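Local structure of translocator protein BipD (Burkholderia pseudomallei, 3NFT) at residues A[42-47]-A[270-275]; A[80-85]-A[143-148]. The protein is required for invasion of epithelial cells and survival within host cells, and probably regulates secretion of type III effectors and their insertion into the target cell membrane. All blocks are in the same frame, centred on the assembly; numbering follows the deposited sequence. Where two conformers were deposited one is given.

Contact 1: residues A[42-47]-A[270-275]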
ATOM      1  N   VAL A  42      -6.279  27.266  -6.212  1.00 14.56           N
ATOM      2  CA  VAL A  42      -7.182  28.090  -5.447  1.00 14.43           C
ATOM      3  C   VAL A  42      -6.690  28.341  -4.006  1.00 12.66           C
ATOM      4  O   VAL A  42      -6.443  29.496  -3.647  1.00 12.92           O
ATOM      5  CB  VAL A  42      -8.609  27.516  -5.475  1.00 15.09           C
ATOM      6  CG1 VAL A  42      -9.539  28.274  -4.575  1.00 15.84           C
ATOM      7  CG2 VAL A  42      -9.177  27.542  -6.914  1.00 17.25           C
ATOM      8  N   PRO A  43      -6.546  27.277  -3.178  1.00 11.34           N
ATOM      9  CA  PRO A  43      -5.997  27.579  -1.853  1.00  9.91           C
ATOM     10  C   PRO A  43      -4.594  28.122  -1.861  1.00  9.69           C
ATOM     11  O   PRO A  43      -4.278  28.994  -1.052  1.00  9.57           O
ATOM     12  CB  PRO A  43      -6.038  26.224  -1.159  1.00 10.46           C
ATOM     13  CG  PRO A  43      -5.960  25.234  -2.251  1.00 11.54           C
ATOM     14  CD  PRO A  43      -6.805  25.845  -3.337  1.00 11.71           C
ATOM     15  N   GLU A  44      -3.767  27.699  -2.823  1.00 10.27           N
ATOM     16  CA  GLU A  44      -2.407  28.179  -2.864  1.00 11.29           C
ATOM     17  C   GLU A  44      -2.346  29.692  -3.194  1.00 10.90           C
ATOM     18  O   GLU A  44      -1.592  30.432  -2.583  1.00 11.35           O
ATOM     19  CB  GLU A  44      -1.555  27.340  -3.816  1.00 11.27           C
ATOM     20  CG  GLU A  44      -1.314  25.966  -3.240  1.00 12.17           C
ATOM     21  CD  GLU A  44      -0.588  25.014  -4.155  1.00 14.29           C
ATOM     22  OE1 GLU A  44       0.237  25.473  -5.000  1.00 17.01           O
ATOM     23  OE2 GLU A  44      -0.851  23.803  -4.056  1.00 14.81           O
ATOM     24  N   GLN A  45      -3.198  30.158  -4.101  1.00 11.22           N
ATOM     25  CA  GLN A  45      -3.255  31.588  -4.388  1.00 11.92           C
ATOM     26  C   GLN A  45      -3.856  32.400  -3.240  1.00  9.44           C
ATOM     27  O   GLN A  45      -3.400  33.490  -2.948  1.00 10.28           O
ATOM     28  CB  GLN A  45      -3.964  31.921  -5.702  1.00 12.89           C
ATOM     29  CG  GLN A  45      -4.556  33.337  -5.840  0.55 15.34           C
ATOM     30  CD  GLN A  45      -5.596  33.529  -6.866  0.55 17.39           C
ATOM     31  OE1 GLN A  45      -6.748  33.121  -6.683  0.55 19.06           O
ATOM     32  NE2 GLN A  45      -5.231  34.236  -7.932  0.55 13.50           N
ATOM     33  N   LYS A  46      -4.856  31.843  -2.547  1.00  9.66           N
ATOM     34  CA  LYS A  46      -5.433  32.572  -1.428  1.00  8.50           C
ATOM     35  C   LYS A  46      -4.387  32.689  -0.285  1.00  7.27           C
ATOM     36  O   LYS A  46      -4.282  33.739   0.359  1.00  8.16           O
ATOM     37  CB  LYS A  46      -6.695  31.890  -0.926  1.00  9.51           C
ATOM     38  CG  LYS A  46      -7.833  31.828  -1.944  1.00 13.78           C
ATOM     39  CD  LYS A  46      -8.401  33.128  -2.303  1.00 21.63           C
ATOM     40  CE  LYS A  46      -9.617  32.931  -3.236  1.00 24.49           C
ATOM     41  NZ  LYS A  46     -10.102  34.263  -3.613  1.00 26.63           N
ATOM     42  N   LEU A  47      -3.607  31.640  -0.085  1.00  7.38           N
ATOM     43  CA  LEU A  47      -2.491  31.723   0.870  1.00  7.67           C
ATOM     44  C   LEU A  47      -1.446  32.753   0.459  1.00  7.91           C
ATOM     45  O   LEU A  47      -0.980  33.549   1.268  1.00  8.03           O
ATOM     46  CB  LEU A  47      -1.849  30.363   1.088  1.00  8.12           C
ATOM     47  CG  LEU A  47      -2.710  29.373   1.870  1.00  8.02           C
ATOM     48  CD1 LEU A  47      -2.250  27.929   1.637  1.00  8.67           C
ATOM     49  CD2 LEU A  47      -2.659  29.755   3.358  1.00  8.74           C
ATOM     50  N   GLU A 270       4.884  26.587   1.090  1.00 11.50           N
ATOM     51  CA  GLU A 270       5.611  25.833   0.048  1.00 12.81           C
ATOM     52  C   GLU A 270       5.529  24.324   0.279  1.00 12.32           C
ATOM     53  O   GLU A 270       5.398  23.536  -0.649  1.00 13.31           O
ATOM     54  CB  GLU A 270       7.061  26.303  -0.011  1.00 14.10           C
ATOM     55  CG  GLU A 270       7.215  27.665  -0.649  1.00 18.20           C
ATOM     56  CD  GLU A 270       8.567  28.303  -0.435  1.00 24.52           C
ATOM     57  OE1 GLU A 270       9.473  27.669   0.168  1.00 28.56           O
ATOM     58  OE2 GLU A 270       8.719  29.465  -0.870  1.00 27.44           O
ATOM     59  N   LYS A 271       5.594  23.901   1.541  1.00 11.97           N
ATOM     60  CA  LYS A 271       5.492  22.500   1.860  1.00 12.56           C
ATOM     61  C   LYS A 271       4.068  22.001   1.600  1.00 11.62           C
ATOM     62  O   LYS A 271       3.889  20.887   1.117  1.00 12.78           O
ATOM     63  CB  LYS A 271       5.904  22.264   3.308  1.00 13.32           C
ATOM     64  CG  LYS A 271       7.338  22.599   3.578  1.00 16.70           C
ATOM     65  CD  LYS A 271       7.625  22.460   5.038  1.00 19.74           C
ATOM     66  CE  LYS A 271       9.086  22.652   5.319  1.00 21.60           C
ATOM     67  NZ  LYS A 271       9.271  22.853   6.785  1.00 22.13           N
ATOM     68  N   TYR A 272       3.064  22.837   1.899  1.00 10.84           N
ATOM     69  CA  TYR A 272       1.673  22.525   1.613  1.00 11.31           C
ATOM     70  C   TYR A 272       1.476  22.361   0.087  1.00 11.71           C
ATOM     71  O   TYR A 272       0.800  21.451  -0.361  1.00 12.85           O
ATOM     72  CB  TYR A 272       0.797  23.638   2.164  1.00 11.61           C
ATOM     73  CG  TYR A 272      -0.631  23.584   1.737  1.00 10.47           C
ATOM     74  CD1 TYR A 272      -1.480  22.552   2.148  1.00 10.79           C
ATOM     75  CD2 TYR A 272      -1.165  24.570   0.915  1.00 10.52           C
ATOM     76  CE1 TYR A 272      -2.816  22.513   1.732  1.00 10.38           C
ATOM     77  CE2 TYR A 272      -2.494  24.537   0.520  1.00 11.73           C
ATOM     78  CZ  TYR A 272      -3.318  23.517   0.933  1.00  9.69           C
ATOM     79  OH  TYR A 272      -4.629  23.457   0.511  1.00 11.46           O
ATOM     80  N   SER A 273       2.071  23.254  -0.689  0.56 12.19           N
ATOM     81  CA  SER A 273       2.020  23.146  -2.148  0.56 12.47           C
ATOM     82  C   SER A 273       2.622  21.828  -2.655  0.56 12.35           C
ATOM     83  O   SER A 273       2.097  21.213  -3.581  0.56 12.54           O
ATOM     84  CB  SER A 273       2.719  24.350  -2.776  0.56 12.16           C
ATOM     85  OG  SER A 273       2.060  25.544  -2.394  0.56 14.09           O
ATOM     86  N   HIS A 274       3.726  21.399  -2.049  1.00 12.94           N
ATOM     87  CA  HIS A 274       4.315  20.094  -2.348  1.00 13.57           C
ATOM     88  C   HIS A 274       3.354  18.946  -2.011  1.00 13.46           C
ATOM     89  O   HIS A 274       3.206  17.998  -2.794  1.00 13.74           O
ATOM     90  CB  HIS A 274       5.669  19.905  -1.653  1.00 15.10           C
ATOM     91  CG  HIS A 274       6.280  18.567  -1.903  1.00 20.31           C
ATOM     92  ND1 HIS A 274       6.280  17.561  -0.957  1.00 25.04           N
ATOM     93  CD2 HIS A 274       6.879  18.052  -3.003  1.00 23.72           C
ATOM     94  CE1 HIS A 274       6.882  16.496  -1.457  1.00 25.51           C
ATOM     95  NE2 HIS A 274       7.247  16.766  -2.697  1.00 26.19           N
ATOM     96  N   GLN A 275       2.662  19.036  -0.879  1.00 13.28           N
ATOM     97  CA  GLN A 275       1.641  18.068  -0.540  1.00 13.24           C
ATOM     98  C   GLN A 275       0.527  18.036  -1.584  1.00 12.18           C
ATOM     99  O   GLN A 275       0.084  16.966  -1.960  1.00 12.70           O
ATOM    100  CB  GLN A 275       1.062  18.325   0.878  1.00 12.97           C
ATOM    101  CG  GLN A 275      -0.405  17.939   1.146  1.00 15.19           C
ATOM    102  CD  GLN A 275      -0.681  16.463   1.053  1.00 18.48           C
ATOM    103  OE1 GLN A 275       0.236  15.622   1.197  1.00 21.71           O
ATOM    104  NE2 GLN A 275      -1.956  16.116   0.822  1.00 21.26           N
TER
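Leu47 and Pro43, one turn apart on helix 41-56, receive the ring of Tyr272 from helix 244-295. Leu47 touches it with CD1 alone, which lies 3.6 Å from Tyr272 CE2 and equally near CD2, so one methyl sits against one side bond of the ring, the two side chains crossing at about a right angle. Pro43 meets the far end: its CB is 3.5 Å from Tyr272 OH, near the ring plane and therefore at the edge, with CG as close to the same oxygen. The first torsion of Tyr272 explains this reach: at chi1 170° CG stands opposite the backbone N, and the ring is carried across the gap between helices.

Glu44 passes beside this apolar group. The carboxylate plane stands 72° from the ring, and only the CG methylene touches it, obliquely, 4.2 Å from Tyr272 CE2. The extended chain takes the carboxylate on to Ser273, where Glu44 OE1 lies 3.2 Å from Ser273 OG in one of two serine conformers. In that conformer Ser273 OG bonds Val269 O. Glu44 OE2 pairs with Arg40 NE and also accepts from Asn276 ND2 of the opposite helix, a bond tying the helices just beyond the segment.

The segment axes run antiparallel, at 174°, and remain 10.6 Å apart, so side chains must bridge the gap. Packing of helix 41-56, near the N terminus, on a predicted coiled-coil helix is consistent with the N-terminal domain's role as an intramolecular chaperone against premature oligomerisation. Helices 76-103 and 121-160 line the inner side of this four-helix arrangement: His88 touches Pro43 and Tyr272, Val85 packs on Leu47, and Val144 lies against Tyr272. Gly115 and Asp120 of the second subunit pack on Lys271 and His274.

Contact 2: residues A[80-85]-A[143-148]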
ATOM      1  N   ASP A  80     -10.262  34.043   3.844  1.00 10.81           N
ATOM      2  CA  ASP A  80     -10.478  33.476   2.523  1.00 11.15           C
ATOM      3  C   ASP A  80      -9.514  32.293   2.342  1.00  9.68           C
ATOM      4  O   ASP A  80      -9.874  31.274   1.766  1.00 10.93           O
ATOM      5  CB  ASP A  80     -10.160  34.504   1.423  1.00 12.33           C
ATOM      6  CG  ASP A  80     -11.179  35.648   1.298  1.00 15.11           C
ATOM      7  OD1 ASP A  80     -12.317  35.522   1.760  1.00 20.01           O
ATOM      8  OD2 ASP A  80     -10.822  36.680   0.661  1.00 19.97           O
ATOM      9  N   ALA A  81      -8.265  32.445   2.798  1.00  9.56           N
ATOM     10  CA  ALA A  81      -7.285  31.353   2.665  1.00  8.67           C
ATOM     11  C   ALA A  81      -7.696  30.135   3.504  1.00  9.51           C
ATOM     12  O   ALA A  81      -7.622  29.009   3.056  1.00  9.98           O
ATOM     13  CB  ALA A  81      -5.910  31.800   3.033  1.00  8.65           C
ATOM     14  N   ARG A  82      -8.104  30.375   4.750  1.00 10.43           N
ATOM     15  CA  ARG A  82      -8.527  29.280   5.613  1.00 12.00           C
ATOM     16  C   ARG A  82      -9.718  28.534   5.000  1.00 12.37           C
ATOM     17  O   ARG A  82      -9.758  27.295   5.006  1.00 13.99           O
ATOM     18  CB  ARG A  82      -8.876  29.826   6.987  1.00 11.84           C
ATOM     19  CG  ARG A  82      -7.634  30.315   7.710  1.00 14.76           C
ATOM     20  CD  ARG A  82      -7.987  31.126   8.960  1.00 18.74           C
ATOM     21  NE  ARG A  82      -8.845  30.336   9.829  1.00 23.34           N
ATOM     22  CZ  ARG A  82      -9.657  30.816  10.753  1.00 26.81           C
ATOM     23  NH1 ARG A  82      -9.737  32.122  10.985  1.00 29.10           N
ATOM     24  NH2 ARG A  82     -10.366  29.961  11.481  1.00 27.31           N
ATOM     25  N   VAL A  83     -10.682  29.274   4.474  1.00 13.84           N
ATOM     26  CA  VAL A  83     -11.848  28.670   3.821  1.00 14.78           C
ATOM     27  C   VAL A  83     -11.454  27.812   2.605  1.00 13.87           C
ATOM     28  O   VAL A  83     -11.943  26.675   2.415  1.00 14.90           O
ATOM     29  CB  VAL A  83     -12.857  29.747   3.400  1.00 15.45           C
ATOM     30  CG1 VAL A  83     -13.912  29.154   2.472  1.00 18.54           C
ATOM     31  CG2 VAL A  83     -13.494  30.365   4.651  1.00 18.18           C
ATOM     32  N   ALA A  84     -10.517  28.326   1.818  1.00 12.82           N
ATOM     33  CA  ALA A  84     -10.086  27.632   0.619  1.00 12.07           C
ATOM     34  C   ALA A  84      -9.301  26.363   0.968  1.00 11.22           C
ATOM     35  O   ALA A  84      -9.440  25.351   0.298  1.00 12.15           O
ATOM     36  CB  ALA A  84      -9.269  28.550  -0.266  1.00 11.49           C
ATOM     37  N   VAL A  85      -8.506  26.396   2.044  1.00  9.92           N
ATOM     38  CA  VAL A  85      -7.728  25.246   2.431  1.00 10.28           C
ATOM     39  C   VAL A  85      -8.683  24.137   2.892  1.00 10.75           C
ATOM     40  O   VAL A  85      -8.524  22.969   2.523  1.00 11.11           O
ATOM     41  CB  VAL A  85      -6.733  25.588   3.538  1.00  9.94           C
ATOM     42  CG1 VAL A  85      -6.165  24.342   4.138  1.00 10.52           C
ATOM     43  CG2 VAL A  85      -5.587  26.488   2.985  1.00 10.89           C
ATOM     44  N   ILE A 143      -2.970  21.573   9.997  1.00 12.35           N
ATOM     45  CA  ILE A 143      -1.764  22.352  10.257  1.00 12.51           C
ATOM     46  C   ILE A 143      -1.825  23.704   9.557  1.00 11.76           C
ATOM     47  O   ILE A 143      -1.541  24.742  10.149  1.00 10.72           O
ATOM     48  CB  ILE A 143      -0.515  21.610   9.777  1.00 13.68           C
ATOM     49  CG1 ILE A 143      -0.344  20.308  10.553  1.00 16.18           C
ATOM     50  CG2 ILE A 143       0.743  22.485   9.885  1.00 14.11           C
ATOM     51  CD1 ILE A 143       0.606  19.355   9.902  1.00 20.86           C
ATOM     52  N   VAL A 144      -2.188  23.695   8.273  1.00 10.99           N
ATOM     53  CA  VAL A 144      -2.270  24.968   7.557  1.00 12.01           C
ATOM     54  C   VAL A 144      -3.360  25.894   8.093  1.00 11.61           C
ATOM     55  O   VAL A 144      -3.124  27.091   8.190  1.00 12.83           O
ATOM     56  CB  VAL A 144      -2.367  24.745   6.045  1.00 10.81           C
ATOM     57  CG1 VAL A 144      -2.639  26.068   5.328  1.00 12.17           C
ATOM     58  CG2 VAL A 144      -1.065  24.110   5.574  1.00 12.81           C
ATOM     59  N   GLU A 145      -4.525  25.351   8.471  1.00 12.43           N
ATOM     60  CA  GLU A 145      -5.589  26.142   9.133  1.00 13.52           C
ATOM     61  C   GLU A 145      -5.061  26.817  10.384  1.00 12.80           C
ATOM     62  O   GLU A 145      -5.239  28.006  10.577  1.00 12.85           O
ATOM     63  CB  GLU A 145      -6.775  25.256   9.553  1.00 15.91           C
ATOM     64  CG  GLU A 145      -7.720  25.827  10.691  1.00 20.64           C
ATOM     65  CD  GLU A 145      -8.575  26.976  10.243  1.00 26.95           C
ATOM     66  OE1 GLU A 145      -9.308  27.557  11.080  1.00 29.28           O
ATOM     67  OE2 GLU A 145      -8.532  27.290   9.040  1.00 29.83           O
ATOM     68  N   GLY A 146      -4.397  26.045  11.225  1.00 12.28           N
ATOM     69  CA  GLY A 146      -3.904  26.584  12.494  1.00 11.10           C
ATOM     70  C   GLY A 146      -2.813  27.613  12.305  1.00 10.42           C
ATOM     71  O   GLY A 146      -2.795  28.676  12.939  1.00 10.72           O
ATOM     72  N   LEU A 147      -1.868  27.308  11.435  1.00 10.05           N
ATOM     73  CA  LEU A 147      -0.793  28.251  11.188  1.00 10.97           C
ATOM     74  C   LEU A 147      -1.326  29.529  10.533  1.00  9.46           C
ATOM     75  O   LEU A 147      -0.819  30.610  10.793  1.00  9.91           O
ATOM     76  CB  LEU A 147       0.334  27.612  10.393  1.00 12.98           C
ATOM     77  CG  LEU A 147       1.426  26.913  11.235  1.00 17.42           C
ATOM     78  CD1 LEU A 147       2.313  27.895  11.979  1.00 20.90           C
ATOM     79  CD2 LEU A 147       0.848  25.908  12.245  1.00 20.29           C
ATOM     80  N   THR A 148      -2.342  29.402   9.687  1.00  9.35           N
ATOM     81  CA  THR A 148      -2.897  30.590   9.062  1.00  8.74           C
ATOM     82  C   THR A 148      -3.683  31.416  10.081  1.00  8.74           C
ATOM     83  O   THR A 148      -3.674  32.639  10.041  1.00  9.60           O
ATOM     84  CB  THR A 148      -3.751  30.244   7.824  1.00  9.13           C
ATOM     85  OG1 THR A 148      -2.935  29.501   6.893  1.00 11.55           O
ATOM     86  CG2 THR A 148      -4.289  31.510   7.152  1.00 10.59           C
TER
HETATM   87  O   HOH W   1      -8.316  26.189   6.809  1.00 27.93           O
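Arg82 of helix 76-103 presents the NE side of its guanidinium to the carboxylate of Glu145 on helix 121-160, the two planes inclined at 50°. The grip is side-on. Arg82 NH2 reaches Glu145 OE1 at 2.7 Å on the syn side, and Arg82 NE gives a nearly straight bond, 167°, to Glu145 OE2 at 3.2 Å, approaching that oxygen from above the carboxylate plane. Glu145 bends at chi2 (71°), which folds the acid across toward the arginine. Thr148 lies alongside the arginine stem, the two running in opposite directions, with Thr148 CG2 3.6 Å from Arg82 CG. Its hydroxyl is turned to its own helix: Thr148 OG1 donates to Val144 O at 2.7 Å. Deeper in, the valines cross at about a right angle, Val85 CG2 meeting Val144 CG1 at 3.8 Å.

This is antiparallel helix packing, 9.5 Å between axes, with a salt bridge flanking an apolar layer that Leu47 and Tyr272 cover. A water donates to both Arg82 O and Glu145 OE2, adding an indirect link, and Gln152 OE1 bonds Arg82 NH1. The paired arginine and the donating water would be expected to stabilise the negative charge of Glu145.

How the contacts relate
From the N terminus, helix 41-56 supplies the first half of contact 1, and helix 76-103 then opens contact 2. The chain passes through an unmodelled stretch at 106-114 before helix 121-160 closes contact 2, a loop of 57 intervening residues. Contact 1 closes much later, on helix 244-295, after the small sheets and shorter helices, with 222 residues between its segments. The shorter loop thus lies wholly within the longer one, and the two do not cross. With centres 10 Å apart they also meet directly: Leu47 CD2 packs 3.6 Å from Thr148 OG1, joining helices 41-56 and 121-160, and Tyr272 CD1 lies 3.8 Å from Val144 CG2, joining 244-295 to 121-160.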